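PDB 5FWH: ESSC from Geobacillus thermodenitrificans, which probably contributes to type VII secretion as the N-terminal forkhead-associated region of a membrane-associated FtsK/SpoIIIE-family ATPase of the secretion apparatus. Local coordinates for residues T85-G90 with C163-F168; A114-T119 with L176-S181; F15-T18 with V23-I26; G101-V106 with S186-T191. One frame throughout, in Å; residues are numbered along the deposited sequence.

Contact 1 (T85-G90 with C163-F168); sequences TIAWSG and CPYMQF
Tyr165 reaches across to strand 84-88 and brings its ring obliquely against Ala87, Trp88 O and Ser89. Tyr165 CE1 does most of the touching: it lies 3.4 Å from Trp88 O and 3.8 Å from Ala87 CB, and the same methyl is 3.8 Å from Tyr165 OH. Ser89 CA lies farther off, 4.4 Å from Tyr165 CD1. With CG anti to the carbonyl carbon (chi1 -37°), the ring extends from the corner of the turn toward the strand. That corner is a type II beta turn from Cys163 to Met166, in which Tyr165 has the positive phi expected of its third position. Pro164, the residue before, places its CB over one face of the phenol ring. Ser74 and Ser181 also touch Tyr165. On the facing segment, Trp88 leaves the strand on the side away from the turn, has Gly90 N over one face of its indole, and bonds through NE1 to Ser2 OG; Ser89 OG accepts a hydrogen bond from Gln3 N. Strand 84-88 belongs to the first half of the chain and the turn to the second, and no hydrogen bond joins the two segments here. Their junction therefore rests on one aromatic side chain packed against a methyl group and a carbonyl, an adhesion of shape and dispersion more than of directed bonds.

Contact 2 (A114-T119 with L176-S181); sequences ADIETT and LAVTSS
Between strand 116-117 and strand 175-180 the closest CA atoms, those of Ile116 and Val178, are 9.5 Å apart, a spacing suited to two layers of sheet that meet through side chains and share no backbone bonds. Ile116 supplies the whole of one side of the contact. Its CG1 stands anti to the carbonyl carbon (chi1 -59°) and the chain runs on straight (chi2 178°), which carries CD1 toward the other strand. There the methyl faces two branched residues of the opposite layer. Ile116 CD1 is 4.0 Å from Val178 CG2 and 4.3 Å from Leu176 CD2, and it sits astride the two methyls. The side chains of Ile116 and Val178 pass alongside each other, running opposite ways. Leu176 and Val178 are alternate residues of an extended strand, which is why both present side chains to the same layer while Ala177 between them turns to the other face, against Val97. All three touching residues are buried and purely apolar. Ile116 is held in its own sheet by backbone bonds to Leu107 and is flanked by Val184, Ser186 and Leu188. Val178, in its turn, packs with Met166 and Phe168 of strand 166-170 and with Tyr98 of strand 94-99, the two strands that border 175-180 in its sheet. The contact thus joins the two facing sheets of the C-terminal beta sandwich.

Contact 3 (F15-T18 with V23-I26); sequences FSLT and VIVI
Phe15 holds CG anti to its backbone N (chi1 174°), and Ile24 sets CG1 between its own N and carbonyl carbon (chi1 74°) with chi2 at 122°, away from a staggered value; together these torsions let the ring and the CD1 methyl meet between the layers. Phe15 CE2 approaches Ile24 CD1 to 3.9 Å. The same ring carbon, Phe15 CE2, is 4.2 Å from Ile24 CG2, so that both arms of the isoleucine close on one corner of the phenyl group, with CD1 oblique to its plane. Leu17 completes the group. Its CD2 lies in the plane of the Phe15 ring at the edge, and from there Leu17 CD2 faces Ile24 CG2 at 4.4 Å, a looser touch than that of the ring. Ile24 is thereby shared between residues two apart on the other segment, and it is the buried member of the three. Leu4, on the strand next to 11-16, touches Phe15, Leu17 and Ile24 alike; Ile48 of the adjacent strand 46-50 and the loop residue His33 flank Ile24. Their backbone bonds go to different neighbours: Phe15 to Leu4, Ile24 to Ile48. Strands 11-16 and 23-27 follow one another in sequence but belong to different sheets, facing each other through their side chains. Such a strand-loop-strand unit is a beta arch, and here it links the two layers of the N-terminal beta sandwich, in keeping with the forkhead-associated fold.

Contact 4 (G101-V106 with S186-T191); sequences GQQSEV and SSLTET
The carboxamide of Gln103 packs against a methyl of Leu188: CD2 of the leucine is 3.8 Å from both the NE2 and the CD of the glutamine. The same amide also folds back to bond within its own segment. Gln103 bends at chi2 (-85°), and its NE2 donates to Glu105 O over 3.3 Å, approaching nearly in line with the carbonyl but with an N-H...O angle of 140°, which makes the bond rather bent. The acceptor also lies a little out of the amide plane. The other branch of Leu188 turns to the strand proper, where Leu188 CD1 meets Val106 CG1 at 4.1 Å. One leucine thus spreads its two methyls over a polar and an apolar neighbour, crossing both at a slant. Its own backbone is fixed by an ST turn: Leu188 N donates to Ser186 OG at 3.1 Å, and that hydroxyl in turn donates to Asp115 O. Around it, Leu188 also touches Tyr98, Val100 and Ile116, and Glu105 forms a salt bridge with Arg126. No hydrogen bond crosses between 101-106 and 186-191. Cohesion comes from the leucine methyls packing on Val106 and on the Gln103 amide, which lends its surface to the packing while its NE2 makes one long, bent bond within its own segment.

In the fold
The four contacts run along the molecule from one beta sandwich to the other. Contacts 3 and 4 lie farthest apart, with centres about 35 Å from each other and on opposite sides of the chain's centre. Contact 1 sits near that centre and bridges the halves: Trp88 NE1 approaches Leu17 CD1 of contact 3 to 3.6 Å, while Gln167 O lies 2.7 Å from Thr179 N of contact 2, a probable backbone bond between adjacent strands. Contacts 2 and 4, about 11 Å apart between centres, share the C-terminal sandwich; Asp115 O joins them by probable bonds to Ser186 OG and Ser187 N, and contact 2 is nested within the loop closed by contact 4.

Contact 1 (T85-G90 with C163-F168)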
loop_
_atom_site.group_PDB
_atom_site.type_symbol
_atom_site.label_atom_id
_atom_site.label_comp_id
_atom_site.label_asym_id
_atom_site.label_seq_id
_atom_site.Cartn_x
_atom_site.Cartn_y
_atom_site.Cartn_z
ATOM N N THR A 85 -2.968 -12.248 -0.868
ATOM C CA THR A 85 -3.576 -11.476 0.248
ATOM C C THR A 85 -4.371 -10.258 -0.291
ATOM O O THR A 85 -3.974 -9.545 -1.304
ATOM C CB THR A 85 -2.455 -11.076 1.249
ATOM O OG1 THR A 85 -1.895 -12.283 1.807
ATOM C CG2 THR A 85 -2.965 -10.187 2.364
ATOM N N ILE A 86 -5.553 -10.069 0.296
ATOM C CA ILE A 86 -6.351 -8.844 0.041
ATOM C C ILE A 86 -6.483 -8.085 1.331
ATOM O O ILE A 86 -6.731 -8.694 2.411
ATOM C CB ILE A 86 -7.793 -9.119 -0.407
ATOM C CG1 ILE A 86 -7.865 -10.203 -1.470
ATOM C CG2 ILE A 86 -8.446 -7.802 -0.869
ATOM C CD1 ILE A 86 -6.868 -10.080 -2.580
ATOM N N ALA A 87 -6.297 -6.776 1.241
ATOM C CA ALA A 87 -6.353 -5.967 2.409
ATOM C C ALA A 87 -7.215 -4.775 2.024
ATOM O O ALA A 87 -7.289 -4.403 0.832
ATOM C CB ALA A 87 -4.970 -5.540 2.757
ATOM N N TRP A 88 -7.885 -4.210 3.014
ATOM C CA TRP A 88 -8.748 -3.104 2.800
ATOM C C TRP A 88 -8.347 -2.006 3.733
ATOM O O TRP A 88 -8.109 -2.245 4.910
ATOM C CB TRP A 88 -10.179 -3.546 2.981
ATOM C CG TRP A 88 -11.198 -2.515 2.663
ATOM C CD1 TRP A 88 -11.216 -1.716 1.588
ATOM C CD2 TRP A 88 -12.361 -2.181 3.437
ATOM N NE1 TRP A 88 -12.312 -0.895 1.621
ATOM C CE2 TRP A 88 -13.047 -1.174 2.738
ATOM C CE3 TRP A 88 -12.879 -2.630 4.645
ATOM C CZ2 TRP A 88 -14.245 -0.602 3.210
ATOM C CZ3 TRP A 88 -14.077 -2.106 5.105
ATOM C CH2 TRP A 88 -14.742 -1.079 4.399
ATOM N N SER A 89 -8.290 -0.796 3.185
ATOM C CA SER A 89 -7.986 0.441 3.903
ATOM C C SER A 89 -9.119 0.976 4.758
ATOM O O SER A 89 -8.899 1.826 5.628
ATOM C CB SER A 89 -7.731 1.590 2.854
ATOM O OG SER A 89 -8.994 2.039 2.260
ATOM N N GLY A 90 -10.336 0.612 4.436
ATOM C CA GLY A 90 -11.478 1.232 5.060
ATOM C C GLY A 90 -11.859 2.451 4.241
ATOM O O GLY A 90 -11.188 2.815 3.264
ATOM N N CYS A 163 3.250 -0.143 0.863
ATOM C CA CYS A 163 3.089 -1.381 1.640
ATOM C C CYS A 163 1.589 -1.455 2.092
ATOM O O CYS A 163 0.933 -0.449 2.097
ATOM C CB CYS A 163 4.009 -1.297 2.867
ATOM S SG CYS A 163 3.816 0.277 3.697
ATOM N N PRO A 164 1.080 -2.609 2.543
ATOM C CA PRO A 164 -0.284 -2.596 3.136
ATOM C C PRO A 164 -0.595 -1.423 4.024
ATOM O O PRO A 164 0.092 -1.113 5.037
ATOM C CB PRO A 164 -0.360 -3.925 3.885
ATOM C CG PRO A 164 0.351 -4.788 2.912
ATOM C CD PRO A 164 1.557 -3.994 2.439
ATOM N N TYR A 165 -1.624 -0.744 3.533
ATOM C CA TYR A 165 -2.273 0.448 4.123
ATOM C C TYR A 165 -1.552 1.796 3.976
ATOM O O TYR A 165 -2.067 2.783 4.424
ATOM C CB TYR A 165 -2.711 0.191 5.561
ATOM C CG TYR A 165 -3.235 -1.183 5.846
ATOM C CD1 TYR A 165 -4.344 -1.641 5.224
ATOM C CD2 TYR A 165 -2.567 -2.033 6.724
ATOM C CE1 TYR A 165 -4.809 -2.916 5.461
ATOM C CE2 TYR A 165 -3.017 -3.309 6.978
ATOM C CZ TYR A 165 -4.139 -3.744 6.334
ATOM O OH TYR A 165 -4.598 -5.000 6.529
HETATM N N MSE A 166 -0.390 1.893 3.345
HETATM C CA MSE A 166 0.263 3.221 3.239
HETATM C C MSE A 166 0.827 3.526 1.842
HETATM O O MSE A 166 1.140 2.622 1.130
HETATM C CB MSE A 166 1.343 3.167 4.313
HETATM C CG MSE A 166 0.893 3.321 5.817
HETATM SE SE MSE A 166 2.593 3.620 6.797
HETATM C CE MSE A 166 2.498 5.575 6.863
ATOM N N GLN A 167 0.985 4.788 1.471
ATOM C CA GLN A 167 1.714 5.189 0.251
ATOM C C GLN A 167 2.592 6.358 0.501
ATOM O O GLN A 167 2.216 7.244 1.273
ATOM C CB GLN A 167 0.774 5.653 -0.794
ATOM C CG GLN A 167 -0.201 4.618 -1.216
ATOM C CD GLN A 167 -1.329 5.297 -1.947
ATOM O OE1 GLN A 167 -2.515 5.211 -1.530
ATOM N NE2 GLN A 167 -0.950 6.059 -3.013
ATOM N N PHE A 168 3.776 6.347 -0.132
ATOM C CA PHE A 168 4.802 7.384 -0.014
ATOM C C PHE A 168 5.149 7.858 -1.396
ATOM O O PHE A 168 5.452 7.020 -2.259
ATOM C CB PHE A 168 6.067 6.857 0.622
ATOM C CG PHE A 168 5.849 6.185 1.964
ATOM C CD1 PHE A 168 5.398 4.885 2.022
ATOM C CD2 PHE A 168 6.150 6.838 3.124
ATOM C CE1 PHE A 168 5.223 4.224 3.228
ATOM C CE2 PHE A 168 5.911 6.234 4.348
ATOM C CZ PHE A 168 5.459 4.919 4.384
#

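Contact 2 (A114-T119 with L176-S181)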
loop_
_atom_site.group_PDB
_atom_site.type_symbol
_atom_site.label_atom_id
_atom_site.label_comp_id
_atom_site.label_asym_id
_atom_site.label_seq_id
_atom_site.Cartn_x
_atom_site.Cartn_y
_atom_site.Cartn_z
ATOM N N ALA A 114 12.451 6.612 14.794
ATOM C CA ALA A 114 11.994 6.691 13.399
ATOM C C ALA A 114 11.493 8.067 13.068
ATOM O O ALA A 114 10.786 8.682 13.867
ATOM C CB ALA A 114 10.882 5.685 13.144
ATOM N N ASP A 115 11.886 8.576 11.912
ATOM C CA ASP A 115 11.291 9.841 11.396
ATOM C C ASP A 115 9.778 9.700 11.090
ATOM O O ASP A 115 8.996 10.651 11.212
ATOM C CB ASP A 115 12.054 10.295 10.149
ATOM C CG ASP A 115 13.553 10.501 10.419
ATOM O OD1 ASP A 115 13.876 11.600 10.933
ATOM O OD2 ASP A 115 14.396 9.587 10.132
ATOM N N ILE A 116 9.372 8.530 10.602
ATOM C CA ILE A 116 7.970 8.207 10.421
ATOM C C ILE A 116 7.749 6.895 11.111
ATOM O O ILE A 116 8.355 5.910 10.730
ATOM C CB ILE A 116 7.555 8.072 8.952
ATOM C CG1 ILE A 116 7.842 9.384 8.183
ATOM C CG2 ILE A 116 6.079 7.681 8.840
ATOM C CD1 ILE A 116 7.484 9.252 6.715
ATOM N N GLU A 117 6.836 6.898 12.090
ATOM C CA GLU A 117 6.585 5.704 12.930
ATOM C C GLU A 117 5.407 4.876 12.447
ATOM O O GLU A 117 4.279 5.392 12.311
ATOM C CB GLU A 117 6.372 6.085 14.383
ATOM C CG GLU A 117 7.680 6.387 15.113
ATOM C CD GLU A 117 7.469 6.694 16.595
ATOM O OE1 GLU A 117 7.168 7.878 16.903
ATOM O OE2 GLU A 117 7.626 5.749 17.440
ATOM N N THR A 118 5.675 3.590 12.212
ATOM C CA THR A 118 4.681 2.677 11.708
ATOM C C THR A 118 5.093 1.232 12.003
ATOM O O THR A 118 6.281 0.875 11.966
ATOM C CB THR A 118 4.446 2.857 10.180
ATOM O OG1 THR A 118 3.721 1.751 9.649
ATOM C CG2 THR A 118 5.790 2.982 9.370
ATOM N N THR A 119 4.082 0.419 12.280
ATOM C CA THR A 119 4.236 -1.018 12.362
ATOM C C THR A 119 3.946 -1.637 11.000
ATOM O O THR A 119 3.915 -2.834 10.905
ATOM C CB THR A 119 3.260 -1.634 13.390
ATOM O OG1 THR A 119 1.914 -1.583 12.893
ATOM C CG2 THR A 119 3.333 -0.914 14.714
ATOM N N LEU A 176 7.631 15.140 0.638
ATOM C CA LEU A 176 7.266 13.736 0.733
ATOM C C LEU A 176 5.843 13.599 1.237
ATOM O O LEU A 176 5.544 14.076 2.338
ATOM C CB LEU A 176 8.239 13.043 1.671
ATOM C CG LEU A 176 7.884 11.611 1.995
ATOM C CD1 LEU A 176 7.999 10.785 0.720
ATOM C CD2 LEU A 176 8.785 11.142 3.111
ATOM N N ALA A 177 4.975 13.001 0.420
ATOM C CA ALA A 177 3.599 12.835 0.784
ATOM C C ALA A 177 3.401 11.418 1.188
ATOM O O ALA A 177 3.919 10.481 0.550
ATOM C CB ALA A 177 2.655 13.214 -0.321
ATOM N N VAL A 178 2.748 11.278 2.314
ATOM C CA VAL A 178 2.411 9.999 2.900
ATOM C C VAL A 178 0.918 9.812 3.039
ATOM O O VAL A 178 0.304 10.674 3.614
ATOM C CB VAL A 178 3.028 9.914 4.298
ATOM C CG1 VAL A 178 2.689 8.556 4.940
ATOM C CG2 VAL A 178 4.507 10.181 4.158
ATOM N N THR A 179 0.313 8.744 2.503
ATOM C CA THR A 179 -1.143 8.570 2.655
ATOM C C THR A 179 -1.352 7.292 3.410
ATOM O O THR A 179 -0.628 6.334 3.187
ATOM C CB THR A 179 -1.880 8.565 1.320
ATOM O OG1 THR A 179 -1.544 9.790 0.685
ATOM C CG2 THR A 179 -3.396 8.513 1.510
ATOM N N SER A 180 -2.333 7.309 4.294
ATOM C CA SER A 180 -2.477 6.290 5.297
ATOM C C SER A 180 -3.892 6.276 5.774
ATOM O O SER A 180 -4.508 7.310 5.923
ATOM C CB SER A 180 -1.638 6.629 6.507
ATOM O OG SER A 180 -1.712 5.604 7.459
ATOM N N SER A 181 -4.362 5.097 6.114
ATOM C CA SER A 181 -5.628 4.957 6.812
ATOM C C SER A 181 -5.542 5.293 8.286
ATOM O O SER A 181 -6.564 5.418 8.882
ATOM C CB SER A 181 -6.267 3.567 6.585
ATOM O OG SER A 181 -5.311 2.588 6.195
#

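Contact 3 (F15-T18 with V23-I26)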
loop_
_atom_site.group_PDB
_atom_site.type_symbol
_atom_site.label_atom_id
_atom_site.label_comp_id
_atom_site.label_asym_id
_atom_site.label_seq_id
_atom_site.Cartn_x
_atom_site.Cartn_y
_atom_site.Cartn_z
ATOM N N PHE A 15 -6.398 -1.072 -5.943
ATOM C CA PHE A 15 -7.631 -0.850 -6.684
ATOM C C PHE A 15 -8.611 -0.045 -5.856
ATOM O O PHE A 15 -8.899 -0.398 -4.702
ATOM C CB PHE A 15 -8.254 -2.198 -6.979
ATOM C CG PHE A 15 -9.589 -2.108 -7.608
ATOM C CD1 PHE A 15 -9.694 -1.996 -8.980
ATOM C CD2 PHE A 15 -10.749 -2.091 -6.841
ATOM C CE1 PHE A 15 -10.929 -1.887 -9.583
ATOM C CE2 PHE A 15 -11.990 -2.008 -7.436
ATOM C CZ PHE A 15 -12.082 -1.902 -8.804
ATOM N N SER A 16 -9.153 1.019 -6.452
ATOM C CA SER A 16 -10.099 1.929 -5.790
ATOM C C SER A 16 -11.556 1.462 -5.887
ATOM O O SER A 16 -12.019 1.097 -6.944
ATOM C CB SER A 16 -9.995 3.339 -6.409
ATOM O OG SER A 16 -8.801 3.981 -6.004
ATOM N N LEU A 17 -12.278 1.563 -4.780
ATOM C CA LEU A 17 -13.658 1.131 -4.648
ATOM C C LEU A 17 -14.720 2.230 -4.808
ATOM O O LEU A 17 -15.784 2.101 -4.221
ATOM C CB LEU A 17 -13.849 0.509 -3.253
ATOM C CG LEU A 17 -13.208 -0.858 -3.162
ATOM C CD1 LEU A 17 -13.394 -1.449 -1.788
ATOM C CD2 LEU A 17 -13.798 -1.760 -4.243
ATOM N N THR A 18 -14.415 3.288 -5.561
ATOM C CA THR A 18 -15.358 4.366 -5.984
ATOM C C THR A 18 -16.752 4.368 -5.326
ATOM O O THR A 18 -17.590 3.503 -5.630
ATOM C CB THR A 18 -15.506 4.449 -7.548
ATOM O OG1 THR A 18 -16.493 3.526 -8.029
ATOM C CG2 THR A 18 -14.174 4.176 -8.279
ATOM N N VAL A 23 -20.150 -4.691 -6.385
ATOM C CA VAL A 23 -19.625 -6.058 -6.315
ATOM C C VAL A 23 -18.523 -6.255 -7.366
ATOM O O VAL A 23 -18.802 -6.262 -8.568
ATOM C CB VAL A 23 -20.735 -7.116 -6.496
ATOM C CG1 VAL A 23 -21.732 -6.692 -7.580
ATOM C CG2 VAL A 23 -20.152 -8.517 -6.754
ATOM N N ILE A 24 -17.273 -6.414 -6.910
ATOM C CA ILE A 24 -16.137 -6.476 -7.816
ATOM C C ILE A 24 -15.547 -7.838 -7.768
ATOM O O ILE A 24 -15.770 -8.568 -6.833
ATOM C CB ILE A 24 -15.055 -5.396 -7.568
ATOM C CG1 ILE A 24 -14.200 -5.666 -6.332
ATOM C CG2 ILE A 24 -15.678 -4.003 -7.496
ATOM C CD1 ILE A 24 -12.733 -5.760 -6.665
ATOM N N VAL A 25 -14.783 -8.163 -8.791
ATOM C CA VAL A 25 -14.265 -9.499 -8.975
ATOM C C VAL A 25 -12.791 -9.419 -9.397
ATOM O O VAL A 25 -12.360 -8.580 -10.273
ATOM C CB VAL A 25 -15.109 -10.364 -9.944
ATOM C CG1 VAL A 25 -15.317 -9.658 -11.264
ATOM C CG2 VAL A 25 -14.453 -11.743 -10.163
ATOM N N ILE A 26 -12.046 -10.280 -8.722
ATOM C CA ILE A 26 -10.659 -10.479 -8.949
ATOM C C ILE A 26 -10.617 -11.813 -9.552
ATOM O O ILE A 26 -11.053 -12.809 -8.912
ATOM C CB ILE A 26 -9.836 -10.558 -7.619
ATOM C CG1 ILE A 26 -10.078 -9.314 -6.782
ATOM C CG2 ILE A 26 -8.332 -10.843 -7.881
ATOM C CD1 ILE A 26 -9.664 -9.480 -5.329
#

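Contact 4 (G101-V106 with S186-T191)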
loop_
_atom_site.group_PDB
_atom_site.type_symbol
_atom_site.label_atom_id
_atom_site.label_comp_id
_atom_site.label_asym_id
_atom_site.label_seq_id
_atom_site.Cartn_x
_atom_site.Cartn_y
_atom_site.Cartn_z
ATOM N N GLY A 101 13.671 18.956 2.664
ATOM C CA GLY A 101 14.791 19.636 2.045
ATOM C C GLY A 101 16.049 19.819 2.900
ATOM O O GLY A 101 17.144 19.997 2.369
ATOM N N GLN A 102 15.908 19.766 4.209
ATOM C CA GLN A 102 17.068 19.794 5.077
ATOM C C GLN A 102 17.390 18.444 5.663
ATOM O O GLN A 102 18.064 18.406 6.655
ATOM C CB GLN A 102 16.832 20.769 6.233
ATOM C CG GLN A 102 16.268 22.094 5.804
ATOM C CD GLN A 102 17.337 23.105 5.507
ATOM O OE1 GLN A 102 17.398 24.151 6.155
ATOM N NE2 GLN A 102 18.187 22.808 4.532
ATOM N N GLN A 103 16.911 17.354 5.072
ATOM C CA GLN A 103 17.228 16.002 5.527
ATOM C C GLN A 103 18.050 15.286 4.465
ATOM O O GLN A 103 17.782 15.417 3.285
ATOM C CB GLN A 103 15.954 15.180 5.682
ATOM C CG GLN A 103 14.876 15.741 6.598
ATOM C CD GLN A 103 15.057 15.401 8.065
ATOM O OE1 GLN A 103 15.026 16.285 8.917
ATOM N NE2 GLN A 103 15.236 14.129 8.369
ATOM N N SER A 104 19.025 14.500 4.886
ATOM C CA SER A 104 19.686 13.537 3.993
ATOM C C SER A 104 19.243 12.065 4.236
ATOM O O SER A 104 19.674 11.163 3.509
ATOM C CB SER A 104 21.177 13.665 4.160
ATOM O OG SER A 104 21.484 13.504 5.537
ATOM N N GLU A 105 18.400 11.829 5.258
ATOM C CA GLU A 105 17.968 10.456 5.610
ATOM C C GLU A 105 16.605 10.480 6.280
ATOM O O GLU A 105 16.355 11.357 7.087
ATOM C CB GLU A 105 18.996 9.822 6.544
ATOM C CG GLU A 105 18.604 8.492 7.170
ATOM C CD GLU A 105 19.062 7.288 6.366
ATOM O OE1 GLU A 105 20.277 6.938 6.413
ATOM O OE2 GLU A 105 18.215 6.670 5.680
ATOM N N VAL A 106 15.703 9.567 5.877
ATOM C CA VAL A 106 14.364 9.371 6.505
ATOM C C VAL A 106 14.218 7.872 6.825
ATOM O O VAL A 106 14.290 7.029 5.913
ATOM C CB VAL A 106 13.218 9.882 5.604
ATOM C CG1 VAL A 106 11.852 9.690 6.252
ATOM C CG2 VAL A 106 13.374 11.350 5.369
ATOM N N SER A 186 5.120 11.370 13.078
ATOM C CA SER A 186 6.331 11.837 12.448
ATOM C C SER A 186 7.044 12.908 13.233
ATOM O O SER A 186 6.440 13.821 13.736
ATOM C CB SER A 186 6.041 12.389 11.017
ATOM O OG SER A 186 7.283 12.444 10.280
ATOM N N SER A 187 8.358 12.847 13.237
ATOM C CA SER A 187 9.161 13.974 13.720
ATOM C C SER A 187 9.532 14.934 12.600
ATOM O O SER A 187 10.321 15.806 12.827
ATOM C CB SER A 187 10.415 13.431 14.379
ATOM O OG SER A 187 11.176 12.763 13.427
ATOM N N LEU A 188 8.990 14.772 11.393
ATOM C CA LEU A 188 9.359 15.634 10.257
ATOM C C LEU A 188 8.562 16.931 10.273
ATOM O O LEU A 188 7.547 17.005 10.919
ATOM C CB LEU A 188 9.127 14.918 8.926
ATOM C CG LEU A 188 10.044 13.697 8.680
ATOM C CD1 LEU A 188 9.499 12.811 7.584
ATOM C CD2 LEU A 188 11.459 14.106 8.356
ATOM N N THR A 189 9.012 17.920 9.504
ATOM C CA THR A 189 8.272 19.190 9.281
ATOM C C THR A 189 7.026 19.112 8.397
ATOM O O THR A 189 7.133 19.060 7.161
ATOM C CB THR A 189 9.127 20.248 8.532
ATOM O OG1 THR A 189 10.453 20.291 9.030
ATOM C CG2 THR A 189 8.478 21.660 8.620
ATOM N N GLU A 190 5.849 19.227 8.995
ATOM C CA GLU A 190 4.640 19.319 8.204
ATOM C C GLU A 190 4.628 20.631 7.411
ATOM O O GLU A 190 4.998 21.634 7.929
ATOM C CB GLU A 190 3.386 19.193 9.069
ATOM C CG GLU A 190 2.589 17.910 8.847
ATOM C CD GLU A 190 1.731 17.538 10.063
ATOM O OE1 GLU A 190 1.402 18.463 10.858
ATOM O OE2 GLU A 190 1.409 16.333 10.241
ATOM N N THR A 191 4.257 20.578 6.137
ATOM C CA THR A 191 4.098 21.784 5.306
ATOM C C THR A 191 2.654 22.269 5.204
ATOM O O THR A 191 2.400 23.296 4.528
ATOM C CB THR A 191 4.575 21.541 3.862
ATOM O OG1 THR A 191 3.550 20.869 3.110
ATOM C CG2 THR A 191 5.811 20.715 3.855
#